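PDB 4EGU: histidine triad (HIT) protein from Clostridium difficile, which probably acts on nucleotides as a HIT-family hydrolase or transferase, and binds guanosine monophosphate and zinc. Local coordinates for residues 37-42 with 105-110. Residues are numbered along the deposited sequence; the frame is centred on the assembly and turned at random.
Sequences APYHIL and ILAGKK
The imidazole of His40 takes a methyl of Leu106 on one face: CD2 of Leu106 sits 3.5 Å from the centroid of the His40 ring and only 13° off its normal, a close CH-pi contact made almost over the centre. The ring of Tyr39 is met differently, at its edge, where the C of Ala107 and the N of Gly108 lie in its plane. Both rings belong to an antiparallel pairing of neighbouring strands, 39-45 and 103-107, in the sheet of the HIT fold, and successive pairs point to opposite faces. His40 and Leu106 share one face; the side chain of His40 is about 4 Å from the bound GMP, whereas Leu106 packs on Tyr114 of the second subunit. CG of His40 is anti to the backbone N (chi1 -174°), and the ring stands alongside Leu106, its NE2 hydrogen-bonded to ND1 of His104 and its ND1 to the backbone N of Val36. Bonds from both nitrogens fix the rotation of the ring and probably make it a second-shell support for His104, which binds GMP. On the other face, CG2 of Ile41 meets CD1 of Ile105 at 4.0 Å, the two side chains lying side by side and pointing the same way, while Phe79 of helix 79-82 packs on Tyr39, Ile105 and Ala107. Four backbone bonds join the strands. At the Ile41-Ile105 pair both donors lie in the carbonyl planes; Tyr39 N instead approaches Ala107 O from 40° above the carbonyl plane. Beyond it, lacking a side chain lets Gly108 turn with positive phi and approach the Tyr39 ring. The aliphatic part of Lys109 then crosses Pro38 at about a right angle, with Lys109 CD 3.7 Å from Pro38 CD.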
ATOM      1  N   ALA A  37      14.472   3.457   7.185  1.00 13.50           N
ATOM      2  CA  ALA A  37      14.925   2.067   7.130  1.00 13.49           C
ATOM      3  C   ALA A  37      16.088   2.003   6.145  1.00 12.33           C
ATOM      4  O   ALA A  37      16.276   2.932   5.383  1.00 12.83           O
ATOM      5  CB  ALA A  37      13.793   1.135   6.664  1.00 13.34           C
ATOM      6  N   PRO A  38      16.856   0.901   6.172  1.00 13.80           N
ATOM      7  CA  PRO A  38      18.018   0.813   5.268  1.00 13.44           C
ATOM      8  C   PRO A  38      17.644   0.933   3.808  1.00 12.70           C
ATOM      9  O   PRO A  38      18.389   1.537   3.044  1.00 15.60           O
ATOM     10  CB  PRO A  38      18.609  -0.559   5.571  1.00 15.80           C
ATOM     11  CG  PRO A  38      18.277  -0.769   6.963  1.00 15.20           C
ATOM     12  CD  PRO A  38      16.866  -0.206   7.133  1.00 15.55           C
ATOM     13  N   TYR A  39      16.514   0.347   3.425  1.00 11.16           N
ATOM     14  CA  TYR A  39      15.862   0.696   2.162  1.00 11.53           C
ATOM     15  C   TYR A  39      14.620   1.516   2.526  1.00 10.22           C
ATOM     16  O   TYR A  39      13.743   1.034   3.260  1.00 10.71           O
ATOM     17  CB  TYR A  39      15.468  -0.543   1.335  1.00 11.59           C
ATOM     18  CG  TYR A  39      16.630  -1.454   1.035  1.00 13.17           C
ATOM     19  CD1 TYR A  39      17.514  -1.198   0.004  1.00 15.40           C
ATOM     20  CD2 TYR A  39      16.859  -2.564   1.836  1.00 13.70           C
ATOM     21  CE1 TYR A  39      18.606  -2.035  -0.219  1.00 16.29           C
ATOM     22  CE2 TYR A  39      17.932  -3.391   1.631  1.00 15.17           C
ATOM     23  CZ  TYR A  39      18.802  -3.129   0.612  1.00 15.35           C
ATOM     24  OH  TYR A  39      19.880  -3.969   0.438  1.00 17.19           O
ATOM     25  N   HIS A  40      14.588   2.760   2.045  1.00  9.97           N
ATOM     26  CA  HIS A  40      13.412   3.610   2.153  1.00  9.32           C
ATOM     27  C   HIS A  40      13.288   4.286   0.795  1.00  9.09           C
ATOM     28  O   HIS A  40      14.014   5.236   0.478  1.00 10.57           O
ATOM     29  CB  HIS A  40      13.507   4.617   3.278  1.00 10.36           C
ATOM     30  CG  HIS A  40      12.238   5.385   3.455  1.00 10.34           C
ATOM     31  ND1 HIS A  40      12.024   6.221   4.522  1.00 12.74           N
ATOM     32  CD2 HIS A  40      11.111   5.428   2.706  1.00 10.48           C
ATOM     33  CE1 HIS A  40      10.823   6.756   4.412  1.00 12.55           C
ATOM     34  NE2 HIS A  40      10.248   6.292   3.319  1.00 10.66           N
ATOM     35  N   ILE A  41      12.423   3.707  -0.033  1.00  8.44           N
ATOM     36  CA  ILE A  41      12.328   4.038  -1.440  1.00  8.58           C
ATOM     37  C   ILE A  41      10.941   4.598  -1.722  1.00  8.47           C
ATOM     38  O   ILE A  41       9.952   4.069  -1.234  1.00  9.93           O
ATOM     39  CB  ILE A  41      12.602   2.770  -2.282  1.00  9.07           C
ATOM     40  CG1 ILE A  41      14.037   2.284  -2.059  1.00 10.04           C
ATOM     41  CG2 ILE A  41      12.329   3.030  -3.758  1.00  9.79           C
ATOM     42  CD1 ILE A  41      14.271   0.830  -2.462  1.00 12.23           C
ATOM     43  N   LEU A  42      10.890   5.667  -2.508  1.00  8.51           N
ATOM     44  CA  LEU A  42       9.632   6.256  -2.960  1.00  8.52           C
ATOM     45  C   LEU A  42       9.406   5.830  -4.406  1.00  8.30           C
ATOM     46  O   LEU A  42      10.290   5.980  -5.242  1.00  9.51           O
ATOM     47  CB  LEU A  42       9.702   7.775  -2.892  1.00  9.56           C
ATOM     48  CG  LEU A  42       9.760   8.325  -1.486  1.00 11.03           C
ATOM     49  CD1 LEU A  42      10.273   9.751  -1.449  1.00 12.92           C
ATOM     50  CD2 LEU A  42       8.354   8.303  -0.897  1.00 14.57           C
ATOM     51  N   ILE A 105       8.421   2.207   0.152  1.00  7.61           N
ATOM     52  CA  ILE A 105       8.889   0.860   0.440  1.00  7.54           C
ATOM     53  C   ILE A 105       9.884   0.970   1.589  1.00  7.82           C
ATOM     54  O   ILE A 105      10.861   1.712   1.486  1.00  8.61           O
ATOM     55  CB  ILE A 105       9.640   0.201  -0.733  1.00  8.34           C
ATOM     56  CG1 ILE A 105       8.955   0.338  -2.090  1.00  9.39           C
ATOM     57  CG2 ILE A 105       9.888  -1.274  -0.410  1.00 10.69           C
ATOM     58  CD1 ILE A 105       9.868  -0.128  -3.245  1.00 10.00           C
ATOM     59  N   LEU A 106       9.627   0.221   2.663  1.00  7.64           N
ATOM     60  CA  LEU A 106      10.569   0.107   3.787  1.00  7.92           C
ATOM     61  C   LEU A 106      11.090  -1.314   3.829  1.00  7.66           C
ATOM     62  O   LEU A 106      10.304  -2.261   3.801  1.00  8.41           O
ATOM     63  CB  LEU A 106       9.892   0.413   5.115  1.00  8.38           C
ATOM     64  CG  LEU A 106       9.242   1.798   5.219  1.00  9.88           C
ATOM     65  CD1 LEU A 106       8.659   1.978   6.622  1.00 10.70           C
ATOM     66  CD2 LEU A 106      10.153   2.944   4.882  1.00 12.59           C
ATOM     67  N   ALA A 107      12.406  -1.502   3.947  1.00  8.54           N
ATOM     68  CA  ALA A 107      12.966  -2.857   3.984  1.00  9.36           C
ATOM     69  C   ALA A 107      14.376  -2.826   4.566  1.00  9.80           C
ATOM     70  O   ALA A 107      14.942  -1.767   4.816  1.00 10.46           O
ATOM     71  CB  ALA A 107      12.997  -3.480   2.594  1.00  9.60           C
ATOM     72  N   GLY A 108      14.930  -4.022   4.762  1.00 10.80           N
ATOM     73  CA  GLY A 108      16.333  -4.173   5.134  1.00 11.52           C
ATOM     74  C   GLY A 108      16.565  -4.257   6.622  1.00 11.42           C
ATOM     75  O   GLY A 108      17.704  -4.265   7.057  1.00 12.62           O
ATOM     76  N   LYS A 109      15.494  -4.308   7.397  1.00 11.38           N
ATOM     77  CA  LYS A 109      15.545  -4.468   8.843  1.00 11.78           C
ATOM     78  C   LYS A 109      14.178  -4.990   9.289  1.00 11.64           C
ATOM     79  O   LYS A 109      13.175  -4.860   8.586  1.00 11.22           O
ATOM     80  CB  LYS A 109      15.847  -3.146   9.571  1.00 13.67           C
ATOM     81  CG  LYS A 109      14.738  -2.104   9.504  1.00 15.66           C
ATOM     82  CD  LYS A 109      15.074  -0.846  10.279  1.00 17.57           C
ATOM     83  CE  LYS A 109      14.514  -0.842  11.630  1.00 19.23           C
ATOM     84  NZ  LYS A 109      14.728   0.457  12.279  1.00 18.10           N
ATOM     85  N   LYS A 110      14.154  -5.561  10.489  1.00 12.45           N
ATOM     86  CA  LYS A 110      12.893  -5.958  11.092  1.00 13.19           C
ATOM     87  C   LYS A 110      12.135  -4.693  11.494  1.00 12.11           C
ATOM     88  O   LYS A 110      12.562  -3.991  12.413  1.00 13.97           O
ATOM     89  CB  LYS A 110      13.103  -6.866  12.297  1.00 15.64           C
ATOM     90  CG  LYS A 110      11.803  -7.202  13.042  1.00 21.09           C
ATOM     91  CD  LYS A 110      10.782  -7.931  12.169  1.00 26.30           C
ATOM     92  CE  LYS A 110       9.728  -8.686  13.000  1.00 29.97           C
ATOM     93  NZ  LYS A 110       8.492  -7.891  13.292  1.00 31.21           N
TER